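Local coordinates for minor fimbrium anchoring subunit Mfa2 (Porphyromonas gingivalis, PDB 5NFI), which attaches the minor fimbriae to the bacterial outer membrane through its interaction with the shaft protein Mfa1 and regulates fimbrial length, at residues L97-D108 against D180-T188; Y142-L153 against S194-L205. All coordinates share one frame; numbering follows the deposited sequence.

Contact 1 of 2, residues L97-D108 against D180-T188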
loop_
_atom_site.group_PDB
_atom_site.type_symbol
_atom_site.label_atom_id
_atom_site.label_comp_id
_atom_site.label_asym_id
_atom_site.label_seq_id
_atom_site.Cartn_x
_atom_site.Cartn_y
_atom_site.Cartn_z
ATOM N N LEU A 97 10.637 1.931 -0.501
ATOM C CA LEU A 97 10.297 3.019 -1.409
ATOM C C LEU A 97 11.479 3.970 -1.529
ATOM O O LEU A 97 12.081 4.361 -0.523
ATOM C CB LEU A 97 9.055 3.761 -0.946
ATOM C CG LEU A 97 8.583 4.851 -1.915
ATOM C CD1 LEU A 97 8.408 4.295 -3.308
ATOM C CD2 LEU A 97 7.270 5.475 -1.428
ATOM N N LYS A 98 11.855 4.303 -2.760
ATOM C CA LYS A 98 13.013 5.174 -2.936
ATOM C C LYS A 98 12.723 6.507 -2.294
ATOM O O LYS A 98 11.614 7.026 -2.390
ATOM C CB LYS A 98 13.376 5.358 -4.412
ATOM C CG LYS A 98 14.457 4.412 -4.863
ATOM C CD LYS A 98 14.560 4.378 -6.363
ATOM C CE LYS A 98 15.466 3.248 -6.827
ATOM N NZ LYS A 98 15.636 3.267 -8.308
ATOM N N GLN A 99 13.725 7.059 -1.629
ATOM C CA GLN A 99 13.530 8.328 -0.956
ATOM C C GLN A 99 14.657 9.295 -1.195
ATOM O O GLN A 99 15.747 8.911 -1.598
ATOM C CB GLN A 99 13.378 8.127 0.548
ATOM C CG GLN A 99 12.112 7.438 0.980
ATOM C CD GLN A 99 11.992 7.439 2.476
ATOM O OE1 GLN A 99 11.207 6.691 3.040
ATOM N NE2 GLN A 99 12.778 8.291 3.135
ATOM N N ASP A 100 14.371 10.560 -0.916
ATOM C CA ASP A 100 15.363 11.615 -0.928
ATOM C C ASP A 100 15.318 12.323 0.409
ATOM O O ASP A 100 14.543 13.256 0.598
ATOM C CB ASP A 100 15.090 12.583 -2.056
ATOM C CG ASP A 100 15.864 13.844 -1.910
ATOM O OD1 ASP A 100 17.050 13.761 -1.532
ATOM O OD2 ASP A 100 15.278 14.923 -2.134
ATOM N N GLY A 101 16.138 11.874 1.346
ATOM C CA GLY A 101 15.957 12.263 2.732
ATOM C C GLY A 101 14.775 11.485 3.272
ATOM O O GLY A 101 14.729 10.261 3.155
ATOM N N LYS A 102 13.805 12.179 3.851
ATOM C CA LYS A 102 12.596 11.495 4.299
ATOM C C LYS A 102 11.453 11.715 3.327
ATOM O O LYS A 102 10.297 11.469 3.661
ATOM C CB LYS A 102 12.177 11.943 5.699
ATOM C CG LYS A 102 13.187 11.512 6.748
ATOM C CD LYS A 102 12.634 11.438 8.181
ATOM C CE LYS A 102 11.166 11.118 8.295
ATOM N NZ LYS A 102 10.889 10.686 9.704
ATOM N N TRP A 103 11.777 12.184 2.126
ATOM C CA TRP A 103 10.758 12.400 1.115
ATOM C C TRP A 103 10.722 11.249 0.111
ATOM O O TRP A 103 11.715 10.923 -0.527
ATOM C CB TRP A 103 10.985 13.737 0.401
ATOM C CG TRP A 103 10.626 14.951 1.261
ATOM C CD1 TRP A 103 11.483 15.716 1.999
ATOM C CD2 TRP A 103 9.317 15.499 1.476
ATOM N NE1 TRP A 103 10.792 16.705 2.654
ATOM C CE2 TRP A 103 9.464 16.599 2.354
ATOM C CE3 TRP A 103 8.038 15.166 1.015
ATOM C CZ2 TRP A 103 8.380 17.376 2.776
ATOM C CZ3 TRP A 103 6.964 15.928 1.428
ATOM C CH2 TRP A 103 7.141 17.034 2.305
ATOM N N ALA A 104 9.560 10.635 -0.008
ATOM C CA ALA A 104 9.327 9.581 -0.971
ATOM C C ALA A 104 9.450 10.074 -2.414
ATOM O O ALA A 104 9.092 11.218 -2.702
ATOM C CB ALA A 104 7.941 8.985 -0.744
ATOM N N THR A 105 9.932 9.209 -3.318
ATOM C CA THR A 105 9.818 9.481 -4.742
ATOM C C THR A 105 8.338 9.583 -5.077
ATOM O O THR A 105 7.501 8.920 -4.461
ATOM C CB THR A 105 10.476 8.389 -5.607
ATOM O OG1 THR A 105 10.378 8.742 -6.998
ATOM C CG2 THR A 105 9.794 7.067 -5.397
ATOM N N ASN A 106 7.993 10.430 -6.033
ATOM C CA ASN A 106 6.586 10.609 -6.354
ATOM C C ASN A 106 6.011 9.394 -7.059
ATOM O O ASN A 106 6.438 9.074 -8.171
ATOM C CB ASN A 106 6.394 11.831 -7.225
ATOM C CG ASN A 106 4.975 11.990 -7.679
ATOM O OD1 ASN A 106 4.039 11.581 -6.998
ATOM N ND2 ASN A 106 4.800 12.574 -8.854
ATOM N N ILE A 107 5.036 8.735 -6.436
ATOM C CA ILE A 107 4.488 7.528 -7.022
ATOM C C ILE A 107 3.038 7.679 -7.476
ATOM O O ILE A 107 2.339 6.677 -7.659
ATOM C CB ILE A 107 4.592 6.320 -6.047
ATOM C CG1 ILE A 107 3.684 6.506 -4.828
ATOM C CG2 ILE A 107 6.070 6.017 -5.695
ATOM C CD1 ILE A 107 3.797 5.409 -3.832
ATOM N N ASP A 108 2.597 8.918 -7.695
ATOM C CA ASP A 108 1.262 9.138 -8.267
ATOM C C ASP A 108 1.167 8.348 -9.551
ATOM O O ASP A 108 2.137 8.233 -10.279
ATOM C CB ASP A 108 0.960 10.619 -8.570
ATOM C CG ASP A 108 1.116 11.528 -7.358
ATOM O OD1 ASP A 108 0.837 11.094 -6.210
ATOM O OD2 ASP A 108 1.531 12.695 -7.559
ATOM N N ASP A 180 11.755 4.318 9.525
ATOM C CA ASP A 180 11.442 5.714 9.797
ATOM C C ASP A 180 10.269 6.142 8.952
ATOM O O ASP A 180 9.999 5.549 7.913
ATOM C CB ASP A 180 12.623 6.622 9.502
ATOM C CG ASP A 180 13.709 6.488 10.513
ATOM O OD1 ASP A 180 13.495 5.736 11.489
ATOM O OD2 ASP A 180 14.759 7.153 10.347
ATOM N N SER A 181 9.580 7.186 9.382
ATOM C CA SER A 181 8.444 7.670 8.631
ATOM C C SER A 181 8.898 8.220 7.306
ATOM O O SER A 181 10.057 8.538 7.131
ATOM C CB SER A 181 7.676 8.738 9.417
ATOM O OG SER A 181 6.622 8.134 10.150
ATOM N N THR A 182 7.966 8.325 6.376
ATOM C CA THR A 182 8.253 8.783 5.037
ATOM C C THR A 182 7.253 9.855 4.673
ATOM O O THR A 182 6.042 9.660 4.799
ATOM C CB THR A 182 8.159 7.639 4.005
ATOM O OG1 THR A 182 9.076 6.594 4.345
ATOM C CG2 THR A 182 8.468 8.145 2.624
ATOM N N TYR A 183 7.745 10.994 4.221
ATOM C CA TYR A 183 6.842 12.028 3.778
ATOM C C TYR A 183 6.490 11.782 2.322
ATOM O O TYR A 183 7.358 11.441 1.530
ATOM C CB TYR A 183 7.460 13.412 3.996
ATOM C CG TYR A 183 7.345 13.842 5.430
ATOM C CD1 TYR A 183 8.294 13.469 6.370
ATOM C CD2 TYR A 183 6.253 14.593 5.861
ATOM C CE1 TYR A 183 8.172 13.852 7.702
ATOM C CE2 TYR A 183 6.120 14.983 7.187
ATOM C CZ TYR A 183 7.078 14.607 8.102
ATOM O OH TYR A 183 6.933 14.991 9.418
ATOM N N TYR A 184 5.213 11.933 1.978
ATOM C CA TYR A 184 4.791 11.772 0.583
ATOM C C TYR A 184 4.492 13.105 -0.112
ATOM O O TYR A 184 3.848 13.991 0.468
ATOM C CB TYR A 184 3.575 10.850 0.499
ATOM C CG TYR A 184 3.937 9.423 0.802
ATOM C CD1 TYR A 184 3.948 8.957 2.106
ATOM C CD2 TYR A 184 4.303 8.548 -0.216
ATOM C CE1 TYR A 184 4.290 7.661 2.390
ATOM C CE2 TYR A 184 4.644 7.251 0.057
ATOM C CZ TYR A 184 4.635 6.808 1.359
ATOM O OH TYR A 184 4.983 5.509 1.637
ATOM N N PRO A 185 4.959 13.233 -1.371
ATOM C CA PRO A 185 4.925 14.460 -2.168
ATOM C C PRO A 185 3.512 14.959 -2.402
ATOM O O PRO A 185 2.779 14.390 -3.207
ATOM C CB PRO A 185 5.571 14.043 -3.488
ATOM C CG PRO A 185 6.282 12.780 -3.200
ATOM C CD PRO A 185 5.495 12.105 -2.145
ATOM N N GLY A 186 3.146 16.029 -1.708
ATOM C CA GLY A 186 1.812 16.581 -1.810
ATOM C C GLY A 186 1.675 17.666 -2.851
ATOM O O GLY A 186 1.889 18.844 -2.568
ATOM N N GLU A 187 1.312 17.270 -4.065
ATOM C CA GLU A 187 1.079 18.240 -5.119
ATOM C C GLU A 187 -0.244 18.962 -4.855
ATOM O O GLU A 187 -1.249 18.339 -4.484
ATOM C CB GLU A 187 1.109 17.558 -6.487
ATOM C CG GLU A 187 2.483 16.964 -6.789
ATOM C CD GLU A 187 3.615 17.998 -6.718
ATOM O OE1 GLU A 187 3.454 19.111 -7.271
ATOM O OE2 GLU A 187 4.659 17.701 -6.088
ATOM N N THR A 188 -0.218 20.282 -5.049
ATOM C CA THR A 188 -1.195 21.202 -4.462
ATOM C C THR A 188 -1.919 22.099 -5.481
ATOM O O THR A 188 -1.387 22.430 -6.542
ATOM C CB THR A 188 -0.482 22.086 -3.382
ATOM O OG1 THR A 188 -0.406 21.359 -2.150
ATOM C CG2 THR A 188 -1.173 23.409 -3.149
#
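Lys102, Tyr183 and Pro185 bury the most surface here, as a tight hairpin lies along segment 180-188. The backbone of Lys102 and Ala104 holds Tyr183 from both ends: Tyr183 N donates to Lys102 O (2.7 Å), and Tyr183 O receives Ala104 N (2.8 Å). The result is a single bridge between two chains running the same way, pairing Trp103 with Tyr183; the indole turns back although Trp103 CB points away. The Lys102 side chain, kinked at its third torsion (29°), carries its end past Ser181. Its CE passes Tyr183 CE1 at 4.1 Å, and NZ lies 5.3 Å from Asp180 OD2, too far for a salt bridge but probably close enough for some mutual attraction. On the Trp103 side, Tyr183 CB sits over one face of the indole in a CH-pi contact, 3.6 Å from the centroid of the six-membered ring. The two aromatic rings themselves meet obliquely, their planes 44° apart. Pro185 packs with CG against Asn106 CA (3.8 Å), and its CD faces the methyl of Ala104. That methyl also meets Thr182 CG2 and the ring of Tyr184, whose hydroxyl is hydrogen-bonded to Asn167 OD1. Gln99 links the hairpin to Thr182 and its own turn: OE1 accepts from Thr182 OG1 (2.5 Å), the hydroxyl standing tilted from the carbonyl plane, while NE2 donates to Gly101 O (2.8 Å), which fixes the rotation of the amide. The arrangement is that of a two-residue beta hairpin, closed by a type II' turn from Asp100 to Trp103, docked alongside a strand by one parallel bridge.

Contact 2 of 2, residues Y142-L153 against S194-L205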
loop_
_atom_site.group_PDB
_atom_site.type_symbol
_atom_site.label_atom_id
_atom_site.label_comp_id
_atom_site.label_asym_id
_atom_site.label_seq_id
_atom_site.Cartn_x
_atom_site.Cartn_y
_atom_site.Cartn_z
ATOM N N TYR A 142 -2.117 -1.997 -2.459
ATOM C CA TYR A 142 -1.432 -1.427 -1.305
ATOM C C TYR A 142 -1.260 0.088 -1.431
ATOM O O TYR A 142 -1.109 0.773 -0.424
ATOM C CB TYR A 142 -0.049 -2.051 -1.131
ATOM C CG TYR A 142 0.014 -3.278 -0.254
ATOM C CD1 TYR A 142 -1.117 -4.049 0.002
ATOM C CD2 TYR A 142 1.216 -3.663 0.330
ATOM C CE1 TYR A 142 -1.046 -5.162 0.812
ATOM C CE2 TYR A 142 1.292 -4.766 1.136
ATOM C CZ TYR A 142 0.166 -5.512 1.376
ATOM O OH TYR A 142 0.261 -6.621 2.190
ATOM N N THR A 143 -1.226 0.594 -2.670
ATOM C CA THR A 143 -1.256 2.034 -2.890
ATOM C C THR A 143 -2.614 2.625 -2.473
ATOM O O THR A 143 -3.674 1.973 -2.560
ATOM C CB THR A 143 -0.991 2.426 -4.352
ATOM O OG1 THR A 143 -1.475 1.396 -5.216
ATOM C CG2 THR A 143 0.490 2.688 -4.612
ATOM N N ASN A 144 -2.565 3.861 -1.999
ATOM C CA ASN A 144 -3.755 4.592 -1.600
ATOM C C ASN A 144 -3.632 5.977 -2.141
ATOM O O ASN A 144 -2.575 6.576 -2.053
ATOM C CB ASN A 144 -3.908 4.632 -0.092
ATOM C CG ASN A 144 -4.195 3.288 0.486
ATOM O OD1 ASN A 144 -5.320 2.803 0.411
ATOM N ND2 ASN A 144 -3.186 2.684 1.106
ATOM N N ARG A 145 -4.716 6.467 -2.712
ATOM C CA ARG A 145 -4.779 7.818 -3.227
ATOM C C ARG A 145 -5.570 8.638 -2.232
ATOM O O ARG A 145 -6.723 8.330 -1.936
ATOM C CB ARG A 145 -5.419 7.849 -4.619
ATOM C CG ARG A 145 -4.573 7.166 -5.682
ATOM C CD ARG A 145 -5.425 6.700 -6.842
ATOM N NE ARG A 145 -6.301 5.596 -6.452
ATOM C CZ ARG A 145 -5.925 4.317 -6.391
ATOM N NH1 ARG A 145 -6.794 3.383 -6.013
ATOM N NH2 ARG A 145 -4.680 3.967 -6.706
ATOM N N VAL A 146 -4.932 9.663 -1.693
ATOM C CA VAL A 146 -5.515 10.438 -0.617
ATOM C C VAL A 146 -5.572 11.913 -0.979
ATOM O O VAL A 146 -4.537 12.565 -1.119
ATOM C CB VAL A 146 -4.723 10.273 0.702
ATOM C CG1 VAL A 146 -5.497 10.880 1.852
ATOM C CG2 VAL A 146 -4.428 8.808 0.987
ATOM N N THR A 147 -6.789 12.427 -1.131
ATOM C CA THR A 147 -7.009 13.838 -1.385
ATOM C C THR A 147 -7.402 14.553 -0.088
ATOM O O THR A 147 -8.257 14.075 0.677
ATOM C CB THR A 147 -8.105 14.051 -2.433
ATOM O OG1 THR A 147 -7.903 13.143 -3.523
ATOM C CG2 THR A 147 -8.084 15.478 -2.953
ATOM N N VAL A 148 -6.790 15.700 0.158
ATOM C CA VAL A 148 -7.064 16.436 1.369
ATOM C C VAL A 148 -7.312 17.903 1.049
ATOM O O VAL A 148 -6.542 18.525 0.329
ATOM C CB VAL A 148 -5.908 16.320 2.369
ATOM C CG1 VAL A 148 -6.182 17.178 3.603
ATOM C CG2 VAL A 148 -5.695 14.874 2.758
ATOM N N SER A 149 -8.403 18.446 1.581
ATOM C CA SER A 149 -8.684 19.863 1.446
ATOM C C SER A 149 -8.725 20.494 2.823
ATOM O O SER A 149 -9.323 19.937 3.750
ATOM C CB SER A 149 -10.011 20.092 0.723
ATOM O OG SER A 149 -10.178 19.185 -0.349
ATOM N N VAL A 150 -8.064 21.640 2.962
ATOM C CA VAL A 150 -8.270 22.491 4.127
ATOM C C VAL A 150 -9.090 23.691 3.697
ATOM O O VAL A 150 -8.747 24.405 2.751
ATOM C CB VAL A 150 -6.960 22.930 4.771
ATOM C CG1 VAL A 150 -7.240 23.834 5.958
ATOM C CG2 VAL A 150 -6.212 21.716 5.242
ATOM N N ASP A 151 -10.191 23.871 4.414
ATOM C CA ASP A 151 -11.268 24.766 4.043
ATOM C C ASP A 151 -11.406 25.962 4.979
ATOM O O ASP A 151 -11.080 25.885 6.168
ATOM C CB ASP A 151 -12.584 23.992 4.035
ATOM C CG ASP A 151 -13.510 24.454 2.959
ATOM O OD1 ASP A 151 -13.009 24.864 1.894
ATOM O OD2 ASP A 151 -14.735 24.415 3.173
ATOM N N SER A 152 -11.948 27.044 4.427
ATOM C CA SER A 152 -12.209 28.273 5.162
ATOM C C SER A 152 -10.945 28.712 5.892
ATOM O O SER A 152 -10.801 28.525 7.099
ATOM C CB SER A 152 -13.382 28.089 6.127
ATOM O OG SER A 152 -13.222 26.943 6.944
ATOM N N LEU A 153 -10.032 29.302 5.136
ATOM C CA LEU A 153 -8.683 29.554 5.608
ATOM C C LEU A 153 -8.122 30.756 4.861
ATOM O O LEU A 153 -7.986 30.716 3.645
ATOM C CB LEU A 153 -7.822 28.303 5.385
ATOM C CG LEU A 153 -6.402 28.135 5.913
ATOM C CD1 LEU A 153 -6.396 27.816 7.387
ATOM C CD2 LEU A 153 -5.746 27.018 5.146
ATOM N N SER A 194 -10.461 30.343 0.042
ATOM C CA SER A 194 -10.149 29.949 1.401
ATOM C C SER A 194 -9.856 28.465 1.478
ATOM O O SER A 194 -9.867 27.883 2.558
ATOM C CB SER A 194 -11.311 30.289 2.325
ATOM O OG SER A 194 -12.379 29.374 2.126
ATOM N N THR A 195 -9.606 27.856 0.321
ATOM C CA THR A 195 -9.450 26.406 0.238
ATOM C C THR A 195 -8.171 25.955 -0.467
ATOM O O THR A 195 -7.806 26.475 -1.519
ATOM C CB THR A 195 -10.635 25.763 -0.490
ATOM O OG1 THR A 195 -11.851 26.419 -0.113
ATOM C CG2 THR A 195 -10.728 24.289 -0.136
ATOM N N CYS A 196 -7.502 24.968 0.124
ATOM C CA CYS A 196 -6.295 24.391 -0.464
ATOM C C CYS A 196 -6.452 22.877 -0.554
ATOM O O CYS A 196 -6.883 22.239 0.403
ATOM C CB CYS A 196 -5.048 24.754 0.362
ATOM S SG CYS A 196 -3.487 24.211 -0.388
ATOM N N ARG A 197 -6.093 22.307 -1.700
ATOM C CA ARG A 197 -6.285 20.885 -1.971
ATOM C C ARG A 197 -4.944 20.240 -2.290
ATOM O O ARG A 197 -4.170 20.782 -3.060
ATOM C CB ARG A 197 -7.265 20.700 -3.132
ATOM C CG ARG A 197 -8.098 19.422 -3.108
ATOM C CD ARG A 197 -8.952 19.356 -4.379
ATOM N NE ARG A 197 -9.892 18.230 -4.450
ATOM C CZ ARG A 197 -11.112 18.237 -3.908
ATOM N NH1 ARG A 197 -11.528 19.301 -3.216
ATOM N NH2 ARG A 197 -11.915 17.178 -4.038
ATOM N N ALA A 198 -4.673 19.084 -1.697
ATOM C CA ALA A 198 -3.438 18.347 -1.917
ATOM C C ALA A 198 -3.736 16.881 -2.278
ATOM O O ALA A 198 -4.662 16.269 -1.729
ATOM C CB ALA A 198 -2.555 18.425 -0.684
ATOM N N PHE A 199 -2.951 16.321 -3.203
ATOM C CA PHE A 199 -3.116 14.918 -3.573
ATOM C C PHE A 199 -1.857 14.082 -3.299
ATOM O O PHE A 199 -0.765 14.401 -3.774
ATOM C CB PHE A 199 -3.516 14.797 -5.038
ATOM C CG PHE A 199 -3.692 13.377 -5.498
ATOM C CD1 PHE A 199 -4.889 12.715 -5.301
ATOM C CD2 PHE A 199 -2.650 12.695 -6.119
ATOM C CE1 PHE A 199 -5.044 11.399 -5.728
ATOM C CE2 PHE A 199 -2.797 11.388 -6.534
ATOM C CZ PHE A 199 -3.994 10.739 -6.343
ATOM N N PHE A 200 -2.029 13.011 -2.533
ATOM C CA PHE A 200 -0.927 12.132 -2.165
ATOM C C PHE A 200 -1.154 10.723 -2.702
ATOM O O PHE A 200 -2.275 10.210 -2.677
ATOM C CB PHE A 200 -0.762 12.049 -0.640
ATOM C CG PHE A 200 -0.604 13.368 0.028
ATOM C CD1 PHE A 200 -1.711 14.137 0.347
ATOM C CD2 PHE A 200 0.651 13.846 0.350
ATOM C CE1 PHE A 200 -1.560 15.361 0.968
ATOM C CE2 PHE A 200 0.812 15.077 0.975
ATOM C CZ PHE A 200 -0.283 15.834 1.278
ATOM N N THR A 201 -0.098 10.087 -3.179
ATOM C CA THR A 201 -0.178 8.665 -3.381
ATOM C C THR A 201 0.769 8.019 -2.389
ATOM O O THR A 201 1.991 8.211 -2.450
ATOM C CB THR A 201 0.173 8.236 -4.815
ATOM O OG1 THR A 201 -0.675 8.918 -5.742
ATOM C CG2 THR A 201 -0.044 6.746 -4.961
ATOM N N THR A 202 0.211 7.265 -1.459
ATOM C CA THR A 202 1.044 6.643 -0.461
ATOM C C THR A 202 0.896 5.133 -0.582
ATOM O O THR A 202 0.119 4.647 -1.395
ATOM C CB THR A 202 0.677 7.123 0.955
ATOM O OG1 THR A 202 1.538 6.499 1.914
ATOM C CG2 THR A 202 -0.756 6.779 1.279
ATOM N N LEU A 203 1.634 4.381 0.215
ATOM C CA LEU A 203 1.488 2.949 0.140
ATOM C C LEU A 203 0.486 2.531 1.205
ATOM O O LEU A 203 -0.550 3.182 1.352
ATOM C CB LEU A 203 2.839 2.246 0.280
ATOM C CG LEU A 203 3.788 2.617 -0.869
ATOM C CD1 LEU A 203 5.154 2.016 -0.674
ATOM C CD2 LEU A 203 3.203 2.180 -2.210
ATOM N N LYS A 204 0.766 1.442 1.920
ATOM C CA LYS A 204 -0.247 0.785 2.748
ATOM C C LYS A 204 -0.660 1.622 3.961
ATOM O O LYS A 204 0.176 2.206 4.655
ATOM C CB LYS A 204 0.255 -0.591 3.204
ATOM C CG LYS A 204 -0.760 -1.429 3.967
ATOM C CD LYS A 204 -1.123 -2.679 3.195
ATOM C CE LYS A 204 -1.187 -3.906 4.091
ATOM N NZ LYS A 204 -2.274 -3.810 5.124
ATOM N N LEU A 205 -1.965 1.675 4.196
ATOM C CA LEU A 205 -2.500 2.373 5.347
ATOM C C LEU A 205 -3.004 1.390 6.375
ATOM O O LEU A 205 -4.093 0.853 6.250
ATOM C CB LEU A 205 -3.631 3.306 4.934
ATOM C CG LEU A 205 -3.217 4.318 3.880
ATOM C CD1 LEU A 205 -4.424 5.083 3.412
ATOM C CD2 LEU A 205 -2.163 5.236 4.442
#
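Asn144 ND2 donates to Leu203 O (2.7 Å), reaching across just beyond the end of a long antiparallel strand pair, 144-151 with 196-202, in the transthyretin-like beta architecture of this family. Leu203 O lies close to the amide plane of Asn144, whereas the nitrogen stands above the carbonyl plane. Leu205 CD1 packs against the same amide, 3.4 Å from Asn144 CG. From there paired backbone bonds link Asn144 with Thr202, Val146 with Phe200, Val148 with Ala198 and Val150 with Cys196, and the side chains of these pairs share one buried face of the sheet. There Val146 packs on Ile252, Val148 and Val150 on Ile161, and Phe200 on Leu163. Arg145, Thr147, Ser149, Arg197, Phe199 and Thr201 occupy the other face. There Phe199, its CG anti to the backbone N (chi1 179°), lies beside Arg145 and points the same way; its CZ meets Arg145 CB at 3.7 Å, with ring and guanidinium planes 26° apart. The guanidinium itself is taken by salt bridges to Glu141 and Asp249. Thr147 OG1 touches the Phe199 ring at its edge, in the ring plane, 3.5 Å from CD1. Past the strand ends, Lys204 lays its aliphatic chain over Tyr142 in a CH-pi contact, CD 3.4 Å from the ring centroid, while its NZ pairs with Glu206 and the tyrosine hydroxyl hydrogen-bonds to Gly174 O. At the far end Asp151 has two partners: OD2 forms a salt bridge with Arg253, and OD1 receives Thr195 OG1 at 2.8 Å, nearly along its C-O axis.

Overall arrangement
The centres of the two contacts lie about 14 Å apart, and their segments alternate along the chain: 97-108, 142-153, 180-188, 194-205. Strands 182-190 and 196-202 follow one another and are neighbours in one sheet, where the order is 159-165, 182-190, 196-202, 133-151. The hairpin of contact 1 meets 182-190 at Tyr183, on the edge that 196-202 occupies further along, at Glu187. The contacts touch directly: Glu187 O lies 2.9 Å from Phe199 N, and Asp108 OD1 lies 2.7 Å from Thr201 OG1, both probable hydrogen bonds. Strands 93-100 and 103-104 belong to a small antiparallel sheet with 78-80 and 169-171, which the contacts thus join to the larger sheet.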